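Local structure of dihydrofolate reductase (3IA4) at residues V3-A8 against L93-G98; C105-D110 against E131-Q136. The protein probably catalyses the NADPH-dependent reduction of 7,8-dihydrofolate to tetrahydrofolate, a key step of folate metabolism, and binds the inhibitor methotrexate. One frame throughout, in Å; residues are numbered along the deposited sequence.

Contact 1: V3-A8 against L93-G98. With NDP (NADPH dihydro-nicotinamide-adenine-dinucleotide phosphate), chain E.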
ATOM      1  N   VAL A   3     -10.999   4.528  -5.387  1.00 13.42           N
ATOM      2  CA  VAL A   3      -9.540   4.498  -5.411  1.00 13.83           C
ATOM      3  C   VAL A   3      -9.003   4.528  -4.019  1.00 14.00           C
ATOM      4  O   VAL A   3      -9.237   5.473  -3.277  1.00 13.22           O
ATOM      5  CB  VAL A   3      -8.967   5.694  -6.211  1.00 16.16           C
ATOM      6  CG1 VAL A   3      -7.440   5.724  -6.100  1.00 15.44           C
ATOM      7  CG2 VAL A   3      -9.435   5.563  -7.647  1.00 21.08           C
ATOM      8  N   SER A   4      -8.402   3.426  -3.605  1.00 11.54           N
ATOM      9  CA  SER A   4      -7.912   3.304  -2.220  1.00 11.37           C
ATOM     10  C   SER A   4      -6.415   3.128  -2.181  1.00 13.08           C
ATOM     11  O   SER A   4      -5.878   2.558  -3.106  1.00 13.94           O
ATOM     12  CB  SER A   4      -8.574   2.081  -1.551  1.00 12.08           C
ATOM     13  OG  SER A   4      -9.978   2.275  -1.470  1.00 13.03           O
ATOM     14  N   MET A   5      -5.733   3.587  -1.107  1.00 10.81           N
ATOM     15  CA  MET A   5      -4.329   3.289  -0.960  1.00  9.14           C
ATOM     16  C   MET A   5      -4.190   2.598   0.389  1.00 10.72           C
ATOM     17  O   MET A   5      -4.935   2.919   1.335  1.00 11.68           O
ATOM     18  CB  MET A   5      -3.476   4.599  -0.948  1.00  9.42           C
ATOM     19  CG  MET A   5      -3.873   5.474  -2.133  1.00  9.39           C
ATOM     20  SD  MET A   5      -2.583   6.651  -2.683  1.00 14.25           S
ATOM     21  CE  MET A   5      -2.106   7.438  -1.158  1.00 12.36           C
ATOM     22  N   ILE A   6      -3.281   1.666   0.472  1.00  9.99           N
ATOM     23  CA  ILE A   6      -3.094   0.864   1.711  1.00  9.38           C
ATOM     24  C   ILE A   6      -1.614   0.926   2.020  1.00  9.11           C
ATOM     25  O   ILE A   6      -0.784   0.716   1.136  1.00  8.87           O
ATOM     26  CB  ILE A   6      -3.594  -0.604   1.592  1.00  8.86           C
ATOM     27  CG1 ILE A   6      -3.280  -1.318   2.915  1.00  9.85           C
ATOM     28  CG2 ILE A   6      -2.917  -1.313   0.398  1.00  8.61           C
ATOM     29  CD1 ILE A   6      -4.055  -2.706   3.104  1.00 11.18           C
ATOM     30  N   ALA A   7      -1.278   1.230   3.281  1.00  7.73           N
ATOM     31  CA  ALA A   7       0.129   1.327   3.693  1.00  7.92           C
ATOM     32  C   ALA A   7       0.268   1.081   5.169  1.00  6.71           C
ATOM     33  O   ALA A   7      -0.699   1.316   5.915  1.00  9.64           O
ATOM     34  CB  ALA A   7       0.625   2.797   3.419  1.00  9.40           C
ATOM     35  N   ALA A   8       1.467   0.670   5.597  1.00  9.26           N
ATOM     36  CA  ALA A   8       1.746   0.542   7.035  1.00  9.68           C
ATOM     37  C   ALA A   8       2.822   1.605   7.389  1.00  8.83           C
ATOM     38  O   ALA A   8       3.895   1.637   6.784  1.00  8.58           O
ATOM     39  CB  ALA A   8       2.296  -0.848   7.342  1.00 10.22           C
ATOM     40  N   LEU A  93     -10.002  -0.293  -6.386  1.00 15.23           N
ATOM     41  CA  LEU A  93      -8.628  -0.499  -6.825  1.00 14.79           C
ATOM     42  C   LEU A  93      -7.763  -0.232  -5.573  1.00 15.33           C
ATOM     43  O   LEU A  93      -8.065   0.721  -4.841  1.00 16.88           O
ATOM     44  CB  LEU A  93      -8.392   0.549  -7.908  1.00 15.44           C
ATOM     45  CG  LEU A  93      -7.105   0.946  -8.553  1.00 24.41           C
ATOM     46  CD1 LEU A  93      -6.157   1.457  -7.461  1.00 22.45           C
ATOM     47  CD2 LEU A  93      -6.625  -0.284  -9.217  1.00 25.86           C
ATOM     48  N   MET A  94      -6.727  -1.044  -5.295  1.00 11.52           N
ATOM     49  CA  MET A  94      -5.862  -0.799  -4.103  1.00 12.16           C
ATOM     50  C   MET A  94      -4.456  -0.415  -4.539  1.00 13.54           C
ATOM     51  O   MET A  94      -3.772  -1.227  -5.146  1.00 12.60           O
ATOM     52  CB  MET A  94      -5.748  -2.046  -3.199  1.00 14.25           C
ATOM     53  CG  MET A  94      -7.048  -2.665  -2.731  1.00 13.94           C
ATOM     54  SD  MET A  94      -7.909  -1.652  -1.485  1.00 18.78           S
ATOM     55  CE  MET A  94      -6.821  -1.905  -0.098  1.00 16.36           C
ATOM     56  N   ILE A  95      -4.025   0.821  -4.226  1.00 10.78           N
ATOM     57  CA  ILE A  95      -2.631   1.240  -4.455  1.00  9.81           C
ATOM     58  C   ILE A  95      -1.798   0.786  -3.266  1.00  9.85           C
ATOM     59  O   ILE A  95      -2.131   1.148  -2.113  1.00 11.77           O
ATOM     60  CB  ILE A  95      -2.579   2.759  -4.597  1.00 12.68           C
ATOM     61  CG1 ILE A  95      -3.390   3.259  -5.854  1.00 13.61           C
ATOM     62  CG2 ILE A  95      -1.122   3.234  -4.595  1.00 13.74           C
ATOM     63  CD1 ILE A  95      -2.704   3.051  -7.173  1.00 23.08           C
ATOM     64  N   ILE A  96      -0.777  -0.026  -3.505  1.00  8.04           N
ATOM     65  CA  ILE A  96      -0.106  -0.705  -2.381  1.00 10.61           C
ATOM     66  C   ILE A  96       1.302  -0.190  -2.184  1.00 10.03           C
ATOM     67  O   ILE A  96       2.086  -0.757  -1.415  1.00 10.71           O
ATOM     68  CB  ILE A  96      -0.059  -2.242  -2.497  1.00  9.00           C
ATOM     69  CG1 ILE A  96       0.794  -2.734  -3.702  1.00 10.74           C
ATOM     70  CG2 ILE A  96      -1.501  -2.764  -2.635  1.00  8.58           C
ATOM     71  CD1 ILE A  96       1.304  -4.125  -3.499  1.00 10.44           C
ATOM     72  N   GLY A  97       1.651   0.849  -2.931  1.00 10.67           N
ATOM     73  CA  GLY A  97       2.942   1.516  -2.723  1.00 11.75           C
ATOM     74  C   GLY A  97       3.779   1.587  -3.996  1.00 13.03           C
ATOM     75  O   GLY A  97       3.366   1.077  -5.027  1.00 13.49           O
ATOM     76  N   GLY A  98       4.964   2.200  -3.956  1.00 12.13           N
ATOM     77  CA  GLY A  98       5.603   2.674  -2.726  1.00 10.12           C
ATOM     78  C   GLY A  98       5.423   4.181  -2.653  1.00 10.40           C
ATOM     79  O   GLY A  98       4.413   4.716  -3.095  1.00 10.37           O
TER
HETATM   80  PA  NDP E 163       7.942   2.517  -5.862  1.00 11.71           P
HETATM   81  O1A NDP E 163       6.907   3.610  -5.806  1.00 12.52           O
HETATM   82  O2A NDP E 163       7.644   1.135  -5.370  1.00 12.37           O
HETATM   83  O5B NDP E 163       8.566   2.342  -7.364  1.00 11.41           O
HETATM   84  C5B NDP E 163       8.947   3.528  -8.093  1.00 11.27           C
HETATM   85  C4B NDP E 163       9.246   3.057  -9.511  1.00 13.33           C
HETATM   86  O4B NDP E 163       7.978   2.912 -10.165  1.00 14.51           O
HETATM   87  C3B NDP E 163       9.903   4.185 -10.345  1.00 14.88           C
HETATM   88  O3B NDP E 163      11.310   4.199 -10.124  1.00 15.25           O
HETATM   89  C2B NDP E 163       9.485   3.866 -11.770  1.00 16.38           C
HETATM   90  O2B NDP E 163      10.081   2.647 -12.228  1.00 15.77           O
HETATM   91  C1B NDP E 163       8.044   3.480 -11.506  1.00 13.11           C
HETATM   92  N9A NDP E 163       7.092   4.604 -11.632  1.00 12.61           N
HETATM   93  C8A NDP E 163       6.779   5.477 -10.662  1.00 16.73           C
HETATM   94  N7A NDP E 163       5.806   6.320 -11.067  1.00 17.11           N
HETATM   95  C5A NDP E 163       5.476   5.956 -12.337  1.00 15.82           C
HETATM   96  C6A NDP E 163       4.507   6.377 -13.359  1.00 21.11           C
HETATM   97  N6A NDP E 163       3.659   7.441 -13.178  1.00 17.89           N
HETATM   98  N1A NDP E 163       4.529   5.653 -14.530  1.00 17.29           N
HETATM   99  C2A NDP E 163       5.305   4.604 -14.779  1.00 14.90           C
HETATM  100  N3A NDP E 163       6.198   4.179 -13.889  1.00 18.10           N
HETATM  101  C4A NDP E 163       6.307   4.816 -12.676  1.00 15.18           C
HETATM  102  O3  NDP E 163       9.319   3.005  -5.164  1.00 11.59           O
HETATM  103  PN  NDP E 163       9.745   3.759  -3.809  1.00 12.43           P
HETATM  104  O1N NDP E 163       9.106   5.098  -3.789  1.00 14.03           O
HETATM  105  O2N NDP E 163      11.222   3.656  -3.688  1.00 14.24           O
HETATM  106  O5D NDP E 163       9.004   2.931  -2.678  1.00 12.63           O
HETATM  107  C5D NDP E 163       9.534   1.666  -2.306  1.00 12.17           C
HETATM  108  C4D NDP E 163       9.732   1.623  -0.795  1.00 12.08           C
HETATM  109  O4D NDP E 163       8.420   1.596  -0.120  1.00 12.16           O
HETATM  110  C3D NDP E 163      10.476   0.376  -0.294  1.00 13.06           C
HETATM  111  O3D NDP E 163      11.301   0.751   0.826  1.00 15.61           O
HETATM  112  C2D NDP E 163       9.365  -0.539   0.222  1.00 10.49           C
HETATM  113  O2D NDP E 163       9.795  -1.481   1.237  1.00 14.26           O
HETATM  114  C1D NDP E 163       8.426   0.485   0.799  1.00 12.10           C
HETATM  115  N1N NDP E 163       7.030   0.074   0.899  1.00 13.82           N
HETATM  116  C2N NDP E 163       6.440   0.171   2.092  1.00 12.02           C
HETATM  117  C3N NDP E 163       5.098  -0.093   2.211  1.00 10.14           C
HETATM  118  C7N NDP E 163       4.477   0.011   3.568  1.00 10.00           C
HETATM  119  O7N NDP E 163       3.269  -0.078   3.650  1.00 10.91           O
HETATM  120  N7N NDP E 163       5.192   0.315   4.656  1.00 10.06           N
HETATM  121  C4N NDP E 163       4.196  -0.533   1.068  1.00 12.05           C
HETATM  122  C5N NDP E 163       4.968  -0.520  -0.162  1.00  8.88           C
HETATM  123  C6N NDP E 163       6.320  -0.275  -0.197  1.00 14.82           C
HETATM  124  P2B NDP E 163      10.949   2.615 -13.600  1.00 15.16           P
HETATM  125  O1X NDP E 163      11.063   1.176 -13.860  1.00 16.31           O
HETATM  126  O2X NDP E 163      10.163   3.459 -14.543  1.00 14.37           O
HETATM  127  O3X NDP E 163      12.221   3.346 -13.270  1.00 19.52           O
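Met5 and Ile95 lie side by side on one face of two parallel strands and point the same way, Met5 CG resting 3.9 Å from Ile95 CB, while helix 99-105 packs over both. Beyond that point the Met5 chain bends at chi3. On the other face Met94 folds back through two successive bends (chi2 -72°, chi3 -71°), which carries its SD past Ser4 CB and sets its CE 3.9 Å from Ile6 CB. These are the adjacent central strands of the dihydrofolate reductase sheet, whose C-terminal ends line the NADPH and methotrexate pockets. Their backbones are stitched by Ser4 N to Leu93 O, by a nearly straight bond from Ile95 N to Ser4 O (2.8 Å), and by Ile6 N to Ile95 O. Ile6 CG2 then meets Ile96 CG2 at 3.6 Å, the two side chains set aslant. Past this pair the strands diverge around NADPH: Ala8 N donates to the carboxamide O7N (2.8 Å) and Ala8 O accepts from N7N (2.8 Å). Gly98, reached through a cis peptide and standing at the N-cap of helix 99-105, donates its N-H to the phosphate oxygen O1A of NADPH, N to O1A 3.0 Å.

Contact 2: C105-D110 against E131-Q136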
ATOM      1  N   CYS A 105      -0.874   9.507  -6.318  1.00 13.10           N
ATOM      2  CA  CYS A 105      -2.280   9.098  -6.272  1.00 11.42           C
ATOM      3  C   CYS A 105      -3.041   9.656  -5.085  1.00 12.94           C
ATOM      4  O   CYS A 105      -4.228   9.553  -5.033  1.00 12.31           O
ATOM      5  CB  CYS A 105      -2.437   7.547  -6.260  1.00 16.57           C
ATOM      6  SG  CYS A 105      -1.763   6.826  -7.772  1.00 18.95           S
ATOM      7  N   LEU A 106      -2.365  10.294  -4.125  1.00 11.77           N
ATOM      8  CA  LEU A 106      -3.071  10.822  -2.943  1.00 11.22           C
ATOM      9  C   LEU A 106      -4.219  11.767  -3.228  1.00 12.07           C
ATOM     10  O   LEU A 106      -5.321  11.629  -2.647  1.00 13.87           O
ATOM     11  CB  LEU A 106      -2.056  11.478  -1.944  1.00 10.22           C
ATOM     12  CG  LEU A 106      -2.745  12.024  -0.679  1.00 10.97           C
ATOM     13  CD1 LEU A 106      -3.304  10.921   0.256  1.00 14.39           C
ATOM     14  CD2 LEU A 106      -1.782  12.913   0.068  1.00 14.10           C
ATOM     15  N   ALA A 107      -4.018  12.694  -4.161  1.00 11.20           N
ATOM     16  CA  ALA A 107      -5.047  13.691  -4.392  1.00 14.66           C
ATOM     17  C   ALA A 107      -6.307  13.032  -4.963  1.00 15.81           C
ATOM     18  O   ALA A 107      -7.427  13.571  -4.824  1.00 17.75           O
ATOM     19  CB  ALA A 107      -4.512  14.806  -5.317  1.00 15.00           C
ATOM     20  N   ALA A 108      -6.130  11.837  -5.503  1.00 13.00           N
ATOM     21  CA  ALA A 108      -7.225  11.124  -6.149  1.00 13.83           C
ATOM     22  C   ALA A 108      -7.865  10.050  -5.271  1.00 19.99           C
ATOM     23  O   ALA A 108      -8.843   9.381  -5.699  1.00 16.52           O
ATOM     24  CB  ALA A 108      -6.704  10.498  -7.420  1.00 17.41           C
ATOM     25  N   ALA A 109      -7.294   9.835  -4.075  1.00 12.39           N
ATOM     26  CA  ALA A 109      -7.698   8.689  -3.278  1.00 12.50           C
ATOM     27  C   ALA A 109      -9.010   8.968  -2.583  1.00 14.14           C
ATOM     28  O   ALA A 109      -9.251  10.050  -2.004  1.00 15.33           O
ATOM     29  CB  ALA A 109      -6.624   8.325  -2.250  1.00 13.80           C
ATOM     30  N   ASP A 110      -9.868   7.975  -2.663  1.00 10.75           N
ATOM     31  CA  ASP A 110     -11.117   8.042  -1.941  1.00 13.76           C
ATOM     32  C   ASP A 110     -10.954   7.520  -0.491  1.00 11.30           C
ATOM     33  O   ASP A 110     -11.707   7.960   0.397  1.00 12.77           O
ATOM     34  CB  ASP A 110     -12.130   7.139  -2.674  1.00 13.30           C
ATOM     35  CG  ASP A 110     -12.488   7.664  -4.065  1.00 20.55           C
ATOM     36  OD1 ASP A 110     -12.462   6.867  -5.018  1.00 19.87           O
ATOM     37  OD2 ASP A 110     -12.834   8.872  -4.225  1.00 20.36           O
ATOM     38  N   GLU A 131      -2.444  14.321   6.001  1.00 13.22           N
ATOM     39  CA  GLU A 131      -3.175  15.156   6.950  1.00 13.99           C
ATOM     40  C   GLU A 131      -3.361  16.567   6.383  1.00 13.86           C
ATOM     41  O   GLU A 131      -4.090  17.360   6.953  1.00 14.03           O
ATOM     42  CB  GLU A 131      -2.454  15.177   8.315  1.00 20.05           C
ATOM     43  CG  GLU A 131      -2.023  13.767   8.799  1.00 25.02           C
ATOM     44  CD  GLU A 131      -0.493  13.346   8.485  1.00 31.10           C
ATOM     45  OE1 GLU A 131       0.025  13.350   7.286  1.00 18.71           O
ATOM     46  OE2 GLU A 131       0.203  12.926   9.495  1.00 38.04           O
ATOM     47  N   GLN A 132      -2.787  16.872   5.231  1.00 10.72           N
ATOM     48  CA  GLN A 132      -3.145  18.161   4.549  1.00 13.41           C
ATOM     49  C   GLN A 132      -4.584  18.191   4.000  1.00 13.35           C
ATOM     50  O   GLN A 132      -5.137  19.267   3.692  1.00 15.12           O
ATOM     51  CB  GLN A 132      -2.158  18.469   3.421  1.00 16.17           C
ATOM     52  CG  GLN A 132      -2.342  17.585   2.251  1.00 15.53           C
ATOM     53  CD  GLN A 132      -1.352  17.883   1.109  1.00 13.66           C
ATOM     54  OE1 GLN A 132      -0.445  18.723   1.220  1.00 14.95           O
ATOM     55  NE2 GLN A 132      -1.512  17.155   0.019  1.00 14.79           N
ATOM     56  N   TYR A 133      -5.183  17.005   3.911  1.00 14.92           N
ATOM     57  CA  TYR A 133      -6.612  16.848   3.555  1.00 13.35           C
ATOM     58  C   TYR A 133      -7.455  16.441   4.785  1.00 11.17           C
ATOM     59  O   TYR A 133      -6.929  16.178   5.872  1.00 14.00           O
ATOM     60  CB  TYR A 133      -6.748  15.769   2.475  1.00 10.56           C
ATOM     61  CG  TYR A 133      -5.990  16.067   1.217  1.00 12.62           C
ATOM     62  CD1 TYR A 133      -5.212  15.104   0.624  1.00 15.57           C
ATOM     63  CD2 TYR A 133      -6.071  17.314   0.604  1.00 16.22           C
ATOM     64  CE1 TYR A 133      -4.527  15.321  -0.563  1.00 14.29           C
ATOM     65  CE2 TYR A 133      -5.379  17.551  -0.599  1.00 13.95           C
ATOM     66  CZ  TYR A 133      -4.617  16.537  -1.170  1.00 15.65           C
ATOM     67  OH  TYR A 133      -3.930  16.770  -2.364  1.00 14.16           O
ATOM     68  N   ASN A 134      -8.763  16.475   4.606  1.00 11.72           N
ATOM     69  CA  ASN A 134      -9.716  16.086   5.640  1.00 15.16           C
ATOM     70  C   ASN A 134     -10.280  14.681   5.404  1.00 14.26           C
ATOM     71  O   ASN A 134     -10.592  14.358   4.287  1.00 13.41           O
ATOM     72  CB  ASN A 134     -10.907  17.079   5.684  1.00 14.22           C
ATOM     73  CG  ASN A 134     -10.466  18.497   6.045  1.00 18.95           C
ATOM     74  OD1 ASN A 134      -9.637  18.699   6.941  1.00 22.61           O
ATOM     75  ND2 ASN A 134     -11.051  19.482   5.360  1.00 20.66           N
ATOM     76  N   TRP A 135     -10.496  13.920   6.485  1.00 13.89           N
ATOM     77  CA  TRP A 135     -10.831  12.459   6.412  1.00 13.31           C
ATOM     78  C   TRP A 135     -11.828  12.151   7.499  1.00 14.82           C
ATOM     79  O   TRP A 135     -11.888  12.840   8.535  1.00 17.70           O
ATOM     80  CB  TRP A 135      -9.583  11.564   6.661  1.00 12.80           C
ATOM     81  CG  TRP A 135      -8.465  11.880   5.714  1.00 15.01           C
ATOM     82  CD1 TRP A 135      -7.443  12.831   5.908  1.00 11.95           C
ATOM     83  CD2 TRP A 135      -8.272  11.331   4.403  1.00 12.79           C
ATOM     84  NE1 TRP A 135      -6.626  12.845   4.778  1.00 11.26           N
ATOM     85  CE2 TRP A 135      -7.119  11.945   3.852  1.00 13.76           C
ATOM     86  CE3 TRP A 135      -8.963  10.377   3.629  1.00 10.93           C
ATOM     87  CZ2 TRP A 135      -6.644  11.604   2.579  1.00 14.51           C
ATOM     88  CZ3 TRP A 135      -8.500  10.033   2.388  1.00 14.10           C
ATOM     89  CH2 TRP A 135      -7.339  10.657   1.852  1.00 14.40           C
ATOM     90  N   GLN A 136     -12.596  11.096   7.296  1.00 14.48           N
ATOM     91  CA  GLN A 136     -13.341  10.584   8.434  1.00 15.24           C
ATOM     92  C   GLN A 136     -13.045   9.102   8.529  1.00 15.05           C
ATOM     93  O   GLN A 136     -12.944   8.420   7.517  1.00 14.80           O
ATOM     94  CB  GLN A 136     -14.826  10.811   8.262  1.00 19.45           C
ATOM     95  CG  GLN A 136     -15.418  10.112   7.100  1.00 23.91           C
ATOM     96  CD  GLN A 136     -16.940  10.265   7.110  1.00 35.89           C
ATOM     97  OE1 GLN A 136     -17.514  10.937   6.257  1.00 36.51           O
ATOM     98  NE2 GLN A 136     -17.585   9.655   8.095  1.00 40.55           N
TER
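The turn that leads from helix 99-105 into strand 111-117 packs here against the 3-10 turn and loop before strand 135-143, an edge strand of the dihydrofolate reductase sheet, and against that strand's first residue. Leu106 is the side chain that meets both aromatic rings of the partner. Its CG stands anti to the backbone N (chi1 -179°), which extends the branched end toward the rings. CG lies in the plane of the Tyr133 ring, at its edge, and CD2 approaches the same corner obliquely, 3.7 Å from Tyr133 CE1. The other methyl, CD1, reaches Trp135 CZ2 at 4.1 Å. Farther along the phenol, Tyr133 OH meets Ala107 CB at 3.6 Å. Gln132 CG sits 3.9 Å above the centre of the Tyr133 ring, while Arg160 makes a cation-pi contact with that ring. The indole is tethered through its NE1 to Tyr130 O, and its far edge faces Asp110 O, near the ring plane and 4.3 Å from CZ3. No hydrogen bond joins the two segments. Backbone bonds from Ala108 N to Cys105 O and from Ala109 N to Leu106 O keep the turn compact, as the helix-to-strand return of a beta-alpha-beta crossover linking parallel strands 92-97 and 111-117.

The pair illustrates how one sheet uses different chemistry at its centre and at its margin. Contact 1 is buried near the middle of the chain, where parallel strands are joined by regular backbone bonds and their ends hold a cofactor; contact 2, about 12 Å away between centres, is partly buried and relies mainly on aliphatic-aromatic packing, with no hydrogen bond between its segments. The two meet directly. Val3 O lies 2.7 Å from Asp110 N, a probable hydrogen bond, and Met5 SD packs 3.7 Å from Cys105 CB. Strand 2-9 thus has strand 92-97 along one edge and, along the other, the turn of contact 2 running into strand 111-117.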